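Local coordinates for protein pyroglutatmate porin OpdO (Pseudomonas aeruginosa, PDB 3SZV) that probably forms a beta-barrel channel of the OprD porin family that lets small carboxylates such as pyroglutamate cross the bacterial outer membrane, at residues S26-F32 with A51-R57; L56-S60 with V71-G75; A191-G197 with L209-K215; I217-T221 with Y286-A290. One frame throughout, in Å; residues are numbered along the deposited sequence.

Contact 1: residues S26-F32 with A51-R57; sequences SLELRNF and AQGFLLR. With C8E ((hydroxyethyloxy)tri(ethyloxy)octane), chain C.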
# COMPACT_ATOMS: atom_id res chain seq x y z
N SER A 26 0.34 9.38 18.77
CA SER A 26 0.06 10.49 17.87
C SER A 26 -1.42 10.55 17.53
O SER A 26 -2.15 9.56 17.63
CB SER A 26 0.88 10.34 16.58
OG SER A 26 0.47 9.19 15.86
N LEU A 27 -1.86 11.73 17.12
CA LEU A 27 -3.23 11.89 16.65
C LEU A 27 -3.20 12.51 15.27
O LEU A 27 -2.56 13.54 15.06
CB LEU A 27 -4.02 12.79 17.60
CG LEU A 27 -5.43 13.15 17.13
CD1 LEU A 27 -6.29 11.91 17.02
CD2 LEU A 27 -6.05 14.16 18.09
N GLU A 28 -3.89 11.88 14.33
CA GLU A 28 -4.00 12.43 12.99
C GLU A 28 -5.44 12.83 12.69
O GLU A 28 -6.38 12.09 12.99
CB GLU A 28 -3.49 11.46 11.92
CG GLU A 28 -3.62 12.03 10.51
CD GLU A 28 -3.22 11.05 9.43
OE1 GLU A 28 -2.81 9.92 9.77
OE2 GLU A 28 -3.31 11.42 8.25
N LEU A 29 -5.61 14.01 12.10
CA LEU A 29 -6.92 14.46 11.64
C LEU A 29 -6.90 14.44 10.13
O LEU A 29 -5.94 14.89 9.51
CB LEU A 29 -7.19 15.89 12.11
CG LEU A 29 -7.77 16.12 13.51
CD1 LEU A 29 -7.15 15.20 14.55
CD2 LEU A 29 -7.62 17.58 13.91
N ARG A 30 -7.96 13.91 9.52
CA ARG A 30 -8.07 13.88 8.07
C ARG A 30 -9.42 14.35 7.64
O ARG A 30 -10.44 13.89 8.14
CB ARG A 30 -7.89 12.47 7.55
CG ARG A 30 -6.51 11.95 7.64
CD ARG A 30 -6.45 10.66 6.87
NE ARG A 30 -5.22 9.95 7.16
CZ ARG A 30 -4.97 8.72 6.74
NH1 ARG A 30 -5.86 8.08 5.99
NH2 ARG A 30 -3.82 8.15 7.05
N ASN A 31 -9.44 15.28 6.69
CA ASN A 31 -10.68 15.74 6.12
C ASN A 31 -10.59 15.40 4.64
O ASN A 31 -9.67 15.84 3.94
CB ASN A 31 -10.85 17.23 6.35
CG ASN A 31 -12.20 17.73 5.89
OD1 ASN A 31 -12.37 18.14 4.74
ND2 ASN A 31 -13.19 17.69 6.79
N PHE A 32 -11.55 14.61 4.16
CA PHE A 32 -11.44 13.99 2.85
C PHE A 32 -12.67 14.30 2.00
O PHE A 32 -13.80 14.03 2.41
CB PHE A 32 -11.31 12.47 3.02
CG PHE A 32 -10.70 11.77 1.84
CD1 PHE A 32 -9.42 11.27 1.92
CD2 PHE A 32 -11.42 11.60 0.67
CE1 PHE A 32 -8.85 10.61 0.85
CE2 PHE A 32 -10.85 10.94 -0.41
CZ PHE A 32 -9.56 10.45 -0.32
N ALA A 51 -15.98 13.69 4.30
CA ALA A 51 -15.91 13.03 5.59
C ALA A 51 -14.75 13.51 6.45
O ALA A 51 -13.75 14.01 5.93
CB ALA A 51 -15.86 11.51 5.41
N GLN A 52 -14.90 13.36 7.75
CA GLN A 52 -13.86 13.72 8.71
C GLN A 52 -13.41 12.49 9.48
O GLN A 52 -14.23 11.69 9.95
CB GLN A 52 -14.39 14.76 9.70
CG GLN A 52 -13.40 15.11 10.81
CD GLN A 52 -12.17 15.83 10.28
OE1 GLN A 52 -12.27 16.71 9.43
NE2 GLN A 52 -11.00 15.46 10.79
N GLY A 53 -12.10 12.34 9.63
CA GLY A 53 -11.55 11.19 10.31
C GLY A 53 -10.56 11.55 11.40
O GLY A 53 -9.93 12.61 11.37
N PHE A 54 -10.43 10.65 12.37
CA PHE A 54 -9.47 10.79 13.46
C PHE A 54 -8.75 9.47 13.58
O PHE A 54 -9.37 8.41 13.55
CB PHE A 54 -10.18 11.10 14.78
CG PHE A 54 -11.00 12.36 14.76
CD1 PHE A 54 -10.47 13.55 15.23
CD2 PHE A 54 -12.28 12.35 14.24
CE1 PHE A 54 -11.23 14.72 15.20
CE2 PHE A 54 -13.04 13.51 14.21
CZ PHE A 54 -12.51 14.69 14.69
N LEU A 55 -7.43 9.54 13.73
CA LEU A 55 -6.62 8.34 13.86
C LEU A 55 -5.70 8.50 15.06
O LEU A 55 -4.81 9.35 15.06
CB LEU A 55 -5.79 8.12 12.60
CG LEU A 55 -6.58 8.00 11.29
CD1 LEU A 55 -6.89 9.36 10.66
CD2 LEU A 55 -5.78 7.15 10.33
N LEU A 56 -5.93 7.70 16.10
CA LEU A 56 -5.10 7.73 17.29
C LEU A 56 -4.19 6.50 17.27
O LEU A 56 -4.67 5.37 17.21
CB LEU A 56 -5.99 7.69 18.54
CG LEU A 56 -5.25 7.68 19.87
CD1 LEU A 56 -4.61 9.05 20.14
CD2 LEU A 56 -6.20 7.31 21.00
N ARG A 57 -2.89 6.74 17.28
CA ARG A 57 -1.90 5.66 17.23
C ARG A 57 -1.11 5.61 18.53
O ARG A 57 -0.53 6.61 18.95
CB ARG A 57 -0.95 5.86 16.05
CG ARG A 57 -1.61 5.75 14.67
CD ARG A 57 -0.63 6.15 13.56
NE ARG A 57 -1.18 5.96 12.21
CZ ARG A 57 -1.72 6.92 11.47
NH1 ARG A 57 -1.80 8.17 11.92
NH2 ARG A 57 -2.18 6.63 10.25
C1 C8E C . -18.82 -2.22 19.98
C2 C8E C . -17.76 -1.14 20.17
C3 C8E C . -16.50 -1.72 20.79
C4 C8E C . -15.62 -0.62 21.38
C5 C8E C . -15.20 0.37 20.30
C6 C8E C . -14.33 1.51 20.83
C7 C8E C . -13.95 2.47 19.71
C8 C8E C . -12.85 3.45 20.10
O9 C8E C . -12.64 4.40 19.06
C10 C8E C . -11.66 5.37 19.40
C11 C8E C . -11.48 6.39 18.27
O12 C8E C . -10.48 7.34 18.61
C13 C8E C . -10.03 8.10 17.51
C16 C8E C . -10.54 12.00 18.51
C17 C8E C . -11.78 12.10 19.38
O18 C8E C . -12.49 13.29 19.09
C19 C8E C . -13.32 13.15 17.96
C20 C8E C . -14.71 12.72 18.41
O21 C8E C . -15.66 13.67 18.00
O HOH W 1 -2.00 9.03 14.44
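Glu28 and Arg57 meet on the more buried face of this strand pair, with Arg30 and Leu55. Arg57 NH1 donates to Glu28 OE1 at 3.0 Å, almost in the guanidinium plane, and uses the anti lone pair of that oxygen. The carboxylate and guanidinium planes are 26° apart. Arg30 NE holds Glu28 OE2 at 2.6 Å, coming from above the carboxylate plane. The extended Glu28 chain, with CG anti to the backbone N (chi1 179°), carries the carboxylate to both arginines in one salt-bridge network. Leu55 packs against Arg30, with CD2 over one guanidinium face, 3.9 Å from Arg30 NH2. Water 1 bridges Ser26 OG, Leu55 O and Arg57 NH1.

The face with Leu27, Leu29, Phe54 and Leu56 is looser and partly exposed. Leu29 CD1 reaches Phe54 CD1 at 3.8 Å. Detergent C8E of chain C lays C19 over the centre of the Phe54 ring, consistent with a lipid-facing surface. Asn31 ND2 donates to Gln52 OE1 at 3.0 Å, while Asn31 OD1 takes a bond from Trp50.

The strands run antiparallel (165°), bonded from Ser26-Arg57 to Phe32-Ala51, as a barrel-wall hairpin. Asp138 adds a salt bridge to Arg30. Strand 387-399 flanks segment 26-32; strand 67-81 flanks segment 51-57.

Contact 2: residues L56-S60 with V71-G75; sequences LRLES and VDAIG. With C8E ((hydroxyethyloxy)tri(ethyloxy)octane), chain C.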
# COMPACT_ATOMS: atom_id res chain seq x y z
N LEU A 56 -5.93 7.70 16.10
CA LEU A 56 -5.10 7.73 17.29
C LEU A 56 -4.19 6.50 17.27
O LEU A 56 -4.67 5.37 17.21
CB LEU A 56 -5.99 7.69 18.54
CG LEU A 56 -5.25 7.68 19.87
CD1 LEU A 56 -4.61 9.05 20.14
CD2 LEU A 56 -6.20 7.31 21.00
N ARG A 57 -2.89 6.74 17.28
CA ARG A 57 -1.90 5.66 17.23
C ARG A 57 -1.11 5.61 18.53
O ARG A 57 -0.53 6.61 18.95
CB ARG A 57 -0.95 5.86 16.05
CG ARG A 57 -1.61 5.75 14.67
CD ARG A 57 -0.63 6.15 13.56
NE ARG A 57 -1.18 5.96 12.21
CZ ARG A 57 -1.72 6.92 11.47
NH1 ARG A 57 -1.80 8.17 11.92
NH2 ARG A 57 -2.18 6.63 10.25
N LEU A 58 -1.10 4.45 19.19
CA LEU A 58 -0.25 4.26 20.36
C LEU A 58 0.70 3.10 20.09
O LEU A 58 0.29 2.04 19.62
CB LEU A 58 -1.06 3.96 21.61
CG LEU A 58 -0.18 3.62 22.82
CD1 LEU A 58 -0.47 4.52 24.01
CD2 LEU A 58 -0.30 2.15 23.21
N GLU A 59 1.99 3.33 20.35
CA GLU A 59 2.98 2.27 20.24
C GLU A 59 3.71 2.14 21.57
O GLU A 59 4.41 3.07 21.99
CB GLU A 59 4.00 2.58 19.14
CG GLU A 59 3.50 2.30 17.74
CD GLU A 59 4.64 2.20 16.74
OE1 GLU A 59 5.72 2.76 17.00
OE2 GLU A 59 4.45 1.54 15.70
N SER A 60 3.56 1.01 22.24
CA SER A 60 4.20 0.84 23.54
C SER A 60 5.68 0.61 23.38
O SER A 60 6.17 0.32 22.28
CB SER A 60 3.60 -0.33 24.33
OG SER A 60 4.12 -1.58 23.87
N VAL A 71 2.45 -3.77 23.36
CA VAL A 71 1.13 -3.70 22.75
C VAL A 71 0.98 -2.36 22.03
O VAL A 71 1.37 -1.31 22.55
CB VAL A 71 0.02 -3.86 23.79
CG1 VAL A 71 0.11 -2.77 24.85
CG2 VAL A 71 -1.35 -3.83 23.12
N ASP A 72 0.45 -2.41 20.81
CA ASP A 72 0.11 -1.20 20.08
C ASP A 72 -1.41 -1.09 19.99
O ASP A 72 -2.12 -2.10 20.09
CB ASP A 72 0.67 -1.22 18.66
CG ASP A 72 2.19 -1.28 18.62
OD1 ASP A 72 2.85 -0.86 19.59
OD2 ASP A 72 2.73 -1.74 17.58
N ALA A 73 -1.92 0.12 19.78
CA ALA A 73 -3.35 0.30 19.58
C ALA A 73 -3.59 1.32 18.48
O ALA A 73 -2.84 2.29 18.35
CB ALA A 73 -4.02 0.74 20.87
N ILE A 74 -4.62 1.10 17.67
CA ILE A 74 -5.05 2.10 16.71
C ILE A 74 -6.53 2.39 16.92
O ILE A 74 -7.34 1.48 16.98
CB ILE A 74 -4.75 1.70 15.25
CG1 ILE A 74 -5.15 2.84 14.31
CG2 ILE A 74 -5.44 0.39 14.88
CD1 ILE A 74 -4.55 2.74 12.93
N GLY A 75 -6.86 3.66 17.10
CA GLY A 75 -8.24 4.09 17.23
C GLY A 75 -8.62 4.87 15.99
O GLY A 75 -7.95 5.83 15.62
C1 C8E C . -18.82 -2.22 19.98
C2 C8E C . -17.76 -1.14 20.17
C3 C8E C . -16.50 -1.72 20.79
C4 C8E C . -15.62 -0.62 21.38
C5 C8E C . -15.20 0.37 20.30
C6 C8E C . -14.33 1.51 20.83
C7 C8E C . -13.95 2.47 19.71
C8 C8E C . -12.85 3.45 20.10
O9 C8E C . -12.64 4.40 19.06
C10 C8E C . -11.66 5.37 19.40
C11 C8E C . -11.48 6.39 18.27
O12 C8E C . -10.48 7.34 18.61
C13 C8E C . -10.03 8.10 17.51
C16 C8E C . -10.54 12.00 18.51
C17 C8E C . -11.78 12.10 19.38
O18 C8E C . -12.49 13.29 19.09
C19 C8E C . -13.32 13.15 17.96
C20 C8E C . -14.71 12.72 18.41
O21 C8E C . -15.66 13.67 18.00
O HOH W 2 5.05 -1.23 16.27
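Leu56 faces Gly75 in a hydrogen-bonded antiparallel pair. Leu56 N donates to Gly75 O and Gly75 N donates to Leu56 O, each at 2.8 Å. Gly75, without a side chain, leaves the detergent C8E of chain C close to the backbone, its C13 3.6 Å from Gly75 O.

Arg57 comes next, opposite Ile74 in a non-hydrogen-bonded pair. Its guanidinium turns to Glu28 on the preceding strand. Ile74 CG1 lies 3.9 Å from Leu56 O.

Leu58 pairs with Ala73 through two backbone bonds. Their CB atoms are 4.4 Å apart, a light apolar touch on the same face as Leu56.

Glu59 sits across from Asp72. The two carboxylates have planes 21° apart, and Glu59 OE2 is 4.2 Å from Asp72 OD2. Water 2 donates to both of these oxygens and bridges them.

At Ser60 the side-chain OG, not a carbonyl, accepts from Val71 N, at 2.8 Å. A chi1 of 79° turns OG back over the main chain, within reach of that nitrogen. Ser60 N still donates to Val71 O and, weakly, to Asp72 OD1.

One face of the hairpin is apolar and meets detergent, whereas the other carries Arg57, Glu59 and Asp72 beside Ile74. Lys114 forms a salt bridge with Asp72 OD1. Together with water 2, this would probably ease the repulsion between the two acids and favour both being ionised.

Contact 3: residues A191-G197 with L209-K215; sequences AFDFAGG and LHQGRLK. With C8E ((hydroxyethyloxy)tri(ethyloxy)octane), chain I; C8E ((hydroxyethyloxy)tri(ethyloxy)octane), chain B.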
# COMPACT_ATOMS: atom_id res chain seq x y z
N ALA A 191 -8.05 -17.26 4.74
CA ALA A 191 -6.63 -17.35 5.06
C ALA A 191 -5.73 -16.83 3.96
O ALA A 191 -5.81 -17.27 2.81
CB ALA A 191 -6.24 -18.79 5.43
N PHE A 192 -4.89 -15.87 4.30
CA PHE A 192 -3.79 -15.50 3.43
C PHE A 192 -2.48 -15.75 4.14
O PHE A 192 -2.26 -15.25 5.25
CB PHE A 192 -3.84 -14.04 2.97
CG PHE A 192 -2.79 -13.72 1.96
CD1 PHE A 192 -1.58 -13.13 2.33
CD2 PHE A 192 -2.96 -14.09 0.64
CE1 PHE A 192 -0.59 -12.89 1.40
CE2 PHE A 192 -1.98 -13.85 -0.31
CZ PHE A 192 -0.79 -13.24 0.08
N ASP A 193 -1.62 -16.55 3.53
CA ASP A 193 -0.34 -16.89 4.10
C ASP A 193 0.76 -16.53 3.12
O ASP A 193 0.63 -16.80 1.92
CB ASP A 193 -0.28 -18.39 4.40
CG ASP A 193 -1.26 -18.80 5.46
OD1 ASP A 193 -1.01 -18.50 6.64
OD2 ASP A 193 -2.29 -19.43 5.13
N PHE A 194 1.85 -15.95 3.60
CA PHE A 194 3.00 -15.74 2.72
C PHE A 194 4.29 -15.77 3.53
O PHE A 194 4.30 -15.58 4.75
CB PHE A 194 2.90 -14.43 1.95
CG PHE A 194 3.49 -13.23 2.69
CD1 PHE A 194 4.81 -12.87 2.50
CD2 PHE A 194 2.71 -12.48 3.56
CE1 PHE A 194 5.37 -11.78 3.17
CE2 PHE A 194 3.26 -11.39 4.25
CZ PHE A 194 4.59 -11.04 4.05
N ALA A 195 5.38 -16.03 2.84
CA ALA A 195 6.71 -15.80 3.37
C ALA A 195 7.55 -15.25 2.25
O ALA A 195 7.31 -15.54 1.07
CB ALA A 195 7.31 -17.08 3.94
N GLY A 196 8.55 -14.46 2.59
CA GLY A 196 9.38 -13.86 1.56
C GLY A 196 10.67 -13.31 2.11
O GLY A 196 10.79 -13.00 3.31
N GLY A 197 11.64 -13.18 1.22
CA GLY A 197 12.93 -12.62 1.57
C GLY A 197 13.30 -11.48 0.65
O GLY A 197 13.03 -11.54 -0.56
N LEU A 209 12.13 -12.56 -3.23
CA LEU A 209 11.32 -13.71 -3.60
C LEU A 209 10.26 -13.91 -2.52
O LEU A 209 10.61 -14.12 -1.34
CB LEU A 209 12.20 -14.95 -3.76
CG LEU A 209 11.49 -16.22 -4.21
CD1 LEU A 209 11.00 -16.07 -5.65
CD2 LEU A 209 12.42 -17.40 -4.09
N HIS A 210 8.99 -13.83 -2.90
CA HIS A 210 7.87 -13.97 -1.97
C HIS A 210 6.90 -15.00 -2.51
O HIS A 210 6.61 -15.02 -3.71
CB HIS A 210 7.14 -12.64 -1.79
CG HIS A 210 7.94 -11.62 -1.04
ND1 HIS A 210 7.56 -11.13 0.19
CD2 HIS A 210 9.13 -11.04 -1.33
CE1 HIS A 210 8.47 -10.27 0.62
NE2 HIS A 210 9.43 -10.19 -0.28
N GLN A 211 6.38 -15.85 -1.64
CA GLN A 211 5.46 -16.90 -2.06
C GLN A 211 4.26 -16.89 -1.13
O GLN A 211 4.41 -16.83 0.10
CB GLN A 211 6.18 -18.24 -1.98
CG GLN A 211 5.36 -19.44 -2.39
CD GLN A 211 6.22 -20.69 -2.48
OE1 GLN A 211 7.33 -20.66 -3.02
NE2 GLN A 211 5.72 -21.79 -1.94
N GLY A 212 3.06 -16.97 -1.69
CA GLY A 212 1.86 -16.79 -0.90
C GLY A 212 0.66 -17.54 -1.44
O GLY A 212 0.69 -18.07 -2.55
N ARG A 213 -0.38 -17.58 -0.63
CA ARG A 213 -1.59 -18.31 -0.97
C ARG A 213 -2.78 -17.62 -0.33
O ARG A 213 -2.79 -17.38 0.89
CB ARG A 213 -1.50 -19.75 -0.45
CG ARG A 213 -2.78 -20.56 -0.62
CD ARG A 213 -2.68 -21.92 0.05
NE ARG A 213 -2.70 -21.81 1.51
CZ ARG A 213 -2.69 -22.84 2.35
NH1 ARG A 213 -2.66 -24.09 1.87
NH2 ARG A 213 -2.70 -22.63 3.66
N LEU A 214 -3.77 -17.28 -1.14
CA LEU A 214 -5.08 -16.91 -0.63
C LEU A 214 -5.89 -18.20 -0.69
O LEU A 214 -6.35 -18.62 -1.77
CB LEU A 214 -5.69 -15.80 -1.47
CG LEU A 214 -7.00 -15.19 -0.97
CD1 LEU A 214 -6.83 -14.61 0.44
CD2 LEU A 214 -7.48 -14.12 -1.91
N LYS A 215 -6.00 -18.87 0.45
CA LYS A 215 -6.51 -20.24 0.52
C LYS A 215 -7.86 -20.38 -0.16
O LYS A 215 -8.77 -19.58 0.06
CB LYS A 215 -6.58 -20.71 1.98
CG LYS A 215 -6.86 -22.20 2.13
CD LYS A 215 -6.90 -22.63 3.60
CE LYS A 215 -7.23 -24.11 3.72
NZ LYS A 215 -7.45 -24.52 5.14
C4 C8E I . 2.69 -19.80 -6.49
C5 C8E I . 2.89 -20.63 -5.23
C6 C8E I . 2.49 -19.82 -4.00
C7 C8E I . 1.82 -20.68 -2.94
C8 C8E I . 2.80 -21.56 -2.17
O9 C8E I . 2.37 -21.66 -0.83
C10 C8E I . 2.43 -20.43 -0.13
C11 C8E I . 3.29 -20.70 1.09
O12 C8E I . 3.55 -19.56 1.88
C13 C8E I . 3.91 -19.96 3.18
C14 C8E I . 3.46 -18.96 4.23
O15 C8E I . 4.10 -19.27 5.45
C16 C8E I . 3.34 -18.93 6.59
C17 C8E I . 3.96 -17.69 7.24
O18 C8E I . 3.36 -17.40 8.48
C19 C8E I . 4.29 -17.18 9.52
C20 C8E I . 4.01 -15.84 10.20
O21 C8E I . 3.56 -16.07 11.52
C3 C8E B . 6.67 -20.06 1.17
C4 C8E B . 8.17 -20.06 1.42
C5 C8E B . 8.89 -19.09 0.48
C6 C8E B . 10.32 -18.86 0.94
C7 C8E B . 10.71 -17.40 0.77
C8 C8E B . 11.86 -17.23 -0.21
O9 C8E B . 12.99 -16.74 0.48
C10 C8E B . 14.10 -16.58 -0.37
C11 C8E B . 14.44 -15.09 -0.38
O12 C8E B . 15.79 -14.86 -0.72
C13 C8E B . 15.96 -13.61 -1.34
C14 C8E B . 16.72 -13.76 -2.65
O15 C8E B . 15.77 -13.91 -3.67
C16 C8E B . 16.21 -14.74 -4.73
C17 C8E B . 15.42 -14.32 -5.96
O18 C8E B . 16.17 -13.44 -6.77
C19 C8E B . 15.58 -13.32 -8.04
C20 C8E B . 15.87 -11.95 -8.65
O21 C8E B . 15.74 -12.06 -10.05
O HOH W 3 -3.38 -19.48 2.77
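The His210 ring has Gly196 on one face. Gly196 CA stands 3.7 Å from the ring centroid, close to the ring normal, in a CH-pi contact. Gly197 N lies over the same face, nearer the rim. At the ring edge, Phe194 CE1 comes within 3.8 Å of His210 ND1. These rings meet rim to rim, with planes 23° apart. Asp198 binds His210 NE2. The Phe192 ring has Leu214 CB in its plane, at the edge, 3.9 Å from Phe192 CD2.

The Arg213 guanidinium has Lys215 CG above one face. Its chain bends at chi3 (71°), where the guanidinium comes beside Asp193. The salt bridge from Asp193 OD2 to Arg213 NH2 is long, 3.5 Å. Water 3 lies 2.6 Å from Asp193 OD2, to which it probably donates, and accepts from Arg213 NE. Asp193 OD1 is bound to His165.

Two detergents lie on the Ala195 and Gln211 face. C8E of chain B has C3 3.7 Å from Gln211 CB, and C8E of chain I has C14 3.8 Å from Asp193 CB.

Backbone bonds join Asp193 to Arg213 and Ala195 to Gln211 in this antiparallel barrel-wall hairpin. Strand 159-170 flanks segment 191-197; strand 218-230 flanks segment 209-215.

Contact 4: residues I217-T221 with Y286-A290; sequences IYRQT and YPYIA. With C8E ((hydroxyethyloxy)tri(ethyloxy)octane), chain I.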
# COMPACT_ATOMS: atom_id res chain seq x y z
N ILE A 217 -8.52 -19.88 -3.20
CA ILE A 217 -8.64 -19.02 -4.38
C ILE A 217 -7.40 -19.10 -5.26
O ILE A 217 -7.46 -19.65 -6.36
CB ILE A 217 -8.96 -17.55 -4.04
CG1 ILE A 217 -10.22 -17.48 -3.16
CG2 ILE A 217 -9.17 -16.76 -5.33
CD1 ILE A 217 -10.60 -16.05 -2.75
N TYR A 218 -6.26 -18.61 -4.79
CA TYR A 218 -5.08 -18.60 -5.63
C TYR A 218 -3.76 -18.79 -4.87
O TYR A 218 -3.68 -18.57 -3.65
CB TYR A 218 -5.02 -17.33 -6.49
CG TYR A 218 -4.68 -16.04 -5.74
CD1 TYR A 218 -3.38 -15.77 -5.33
CD2 TYR A 218 -5.67 -15.10 -5.43
CE1 TYR A 218 -3.06 -14.58 -4.65
CE2 TYR A 218 -5.36 -13.92 -4.74
CZ TYR A 218 -4.06 -13.67 -4.35
OH TYR A 218 -3.78 -12.51 -3.68
N ARG A 219 -2.74 -19.21 -5.61
CA ARG A 219 -1.36 -19.22 -5.14
C ARG A 219 -0.61 -18.22 -6.01
O ARG A 219 -0.86 -18.13 -7.21
CB ARG A 219 -0.72 -20.60 -5.31
CG ARG A 219 -1.44 -21.73 -4.59
CD ARG A 219 -0.88 -23.10 -5.03
NE ARG A 219 -1.65 -24.18 -4.44
CZ ARG A 219 -1.34 -25.47 -4.57
NH1 ARG A 219 -0.28 -25.83 -5.27
NH2 ARG A 219 -2.09 -26.40 -3.99
N GLN A 220 0.32 -17.49 -5.43
CA GLN A 220 1.08 -16.51 -6.19
C GLN A 220 2.52 -16.42 -5.69
O GLN A 220 2.76 -16.45 -4.49
CB GLN A 220 0.41 -15.14 -6.09
CG GLN A 220 0.97 -14.07 -7.02
CD GLN A 220 0.16 -12.80 -6.94
OE1 GLN A 220 -0.16 -12.34 -5.85
NE2 GLN A 220 -0.22 -12.24 -8.09
N THR A 221 3.46 -16.34 -6.62
CA THR A 221 4.86 -16.14 -6.29
C THR A 221 5.36 -14.92 -7.02
O THR A 221 5.01 -14.70 -8.18
CB THR A 221 5.69 -17.36 -6.69
OG1 THR A 221 5.20 -18.49 -5.96
CG2 THR A 221 7.18 -17.16 -6.37
N TYR A 286 -4.59 -9.83 -13.04
CA TYR A 286 -3.68 -9.96 -11.91
C TYR A 286 -4.42 -10.13 -10.60
O TYR A 286 -5.20 -9.27 -10.21
CB TYR A 286 -2.84 -8.70 -11.83
CG TYR A 286 -1.75 -8.75 -10.79
CD1 TYR A 286 -0.62 -9.54 -10.98
CD2 TYR A 286 -1.82 -7.98 -9.63
CE1 TYR A 286 0.41 -9.58 -10.06
CE2 TYR A 286 -0.79 -8.02 -8.69
CZ TYR A 286 0.32 -8.82 -8.92
OH TYR A 286 1.37 -8.87 -8.03
N PRO A 287 -4.19 -11.25 -9.90
CA PRO A 287 -4.94 -11.45 -8.67
C PRO A 287 -4.29 -10.76 -7.48
O PRO A 287 -3.06 -10.67 -7.39
CB PRO A 287 -4.91 -12.97 -8.48
CG PRO A 287 -3.62 -13.38 -9.12
CD PRO A 287 -3.43 -12.45 -10.31
N TYR A 288 -5.14 -10.27 -6.58
CA TYR A 288 -4.72 -9.72 -5.30
C TYR A 288 -5.92 -9.65 -4.40
O TYR A 288 -7.05 -9.77 -4.86
CB TYR A 288 -4.07 -8.33 -5.45
CG TYR A 288 -4.81 -7.23 -6.19
CD1 TYR A 288 -5.38 -6.16 -5.50
CD2 TYR A 288 -4.85 -7.20 -7.59
CE1 TYR A 288 -5.99 -5.12 -6.18
CE2 TYR A 288 -5.45 -6.16 -8.27
CZ TYR A 288 -6.02 -5.12 -7.56
OH TYR A 288 -6.60 -4.06 -8.18
N ILE A 289 -5.69 -9.44 -3.11
CA ILE A 289 -6.78 -9.36 -2.16
C ILE A 289 -7.66 -8.14 -2.45
O ILE A 289 -7.17 -7.01 -2.56
CB ILE A 289 -6.22 -9.32 -0.74
CG1 ILE A 289 -5.67 -10.69 -0.37
CG2 ILE A 289 -7.30 -8.92 0.25
CD1 ILE A 289 -4.75 -10.67 0.83
N ALA A 290 -8.96 -8.37 -2.64
CA ALA A 290 -9.87 -7.26 -2.93
C ALA A 290 -9.82 -6.23 -1.81
O ALA A 290 -9.84 -6.60 -0.62
CB ALA A 290 -11.31 -7.78 -3.11
C4 C8E I . 2.69 -19.80 -6.49
C5 C8E I . 2.89 -20.63 -5.23
C6 C8E I . 2.49 -19.82 -4.00
C7 C8E I . 1.82 -20.68 -2.94
C8 C8E I . 2.80 -21.56 -2.17
O9 C8E I . 2.37 -21.66 -0.83
C10 C8E I . 2.43 -20.43 -0.13
C11 C8E I . 3.29 -20.70 1.09
O12 C8E I . 3.55 -19.56 1.88
C13 C8E I . 3.91 -19.96 3.18
C14 C8E I . 3.46 -18.96 4.23
O15 C8E I . 4.10 -19.27 5.45
C16 C8E I . 3.34 -18.93 6.59
C17 C8E I . 3.96 -17.69 7.24
O18 C8E I . 3.36 -17.40 8.48
C19 C8E I . 4.29 -17.18 9.52
C20 C8E I . 4.01 -15.84 10.20
O21 C8E I . 3.56 -16.07 11.52
O HOH W 4 -1.06 -9.79 -5.36
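Tyr218 and Pro287 meet where a barrel strand faces a long loop. From CB, pointing at the loop, a chi1 of 72° sets the Tyr218 ring against Pro287. Tyr218 CG is 4.1 Å from Pro287 CB, and Tyr218 CD2 comes closer, to 3.8 Å from the same carbon. CE2 stays near that carbon and approaches Tyr288 N. Pro287 CB lies over one ring face, 18° off the normal, in a CH-pi contact. It is displaced from the ring centre toward the rim. Beyond it, CZ passes Tyr288 CA, and Tyr218 OH ends 3.4 Å from Tyr288 CA. The ring thus lies on Pro287, and its OH end reaches Tyr288.

Gln220, two residues on, is an extended chain that points its amide at the same loop. Gln220 NE2 donates a weak bond to Pro287 O at 3.3 Å. It also lies 3.4 Å from Tyr286 CE1, with the amide and ring planes 38° apart. Water 4 lies 2.7 Å from Gln220 OE1 and 3.0 Å from Pro287 O, and probably donates to them. The carbonyl is approached by both amide and water.

Arg219 leaves on the other side; its CB touches C8E of chain I and its NE forms a salt bridge with Asp249. Ile217 and Tyr218 form a classic beta bulge opposite Leu214. The loop between strands 271-281 and 311-320 folds inward here. Its Tyr286 and Pro287 also pack on strands 236-248 and 256-268, while strand 180-182 borders Tyr218 and Ile289.

Overall arrangement
From the N terminus, contact 1 closes the first hairpin, strands 24-38 and 49-59. Contact 2 closes the next one, with strand 67-81. They share Leu56 and Arg57, and both touch the same detergent. Contact 3 closes a hairpin much later, on the opposite side of the chain's centre from contact 1. Its nearest atoms lie about 20 Å from those of contact 1. Contact 4 begins on the following strand and closes a far longer loop. A probable hydrogen bond from Gly212 N to Gln220 O joins contacts 3 and 4, which both touch C8E of chain I. None nests or crosses; contact 2 opens on the stretch where contact 1 ends. Contacts 1 to 3 build wall; contact 4 ties an inward loop to it.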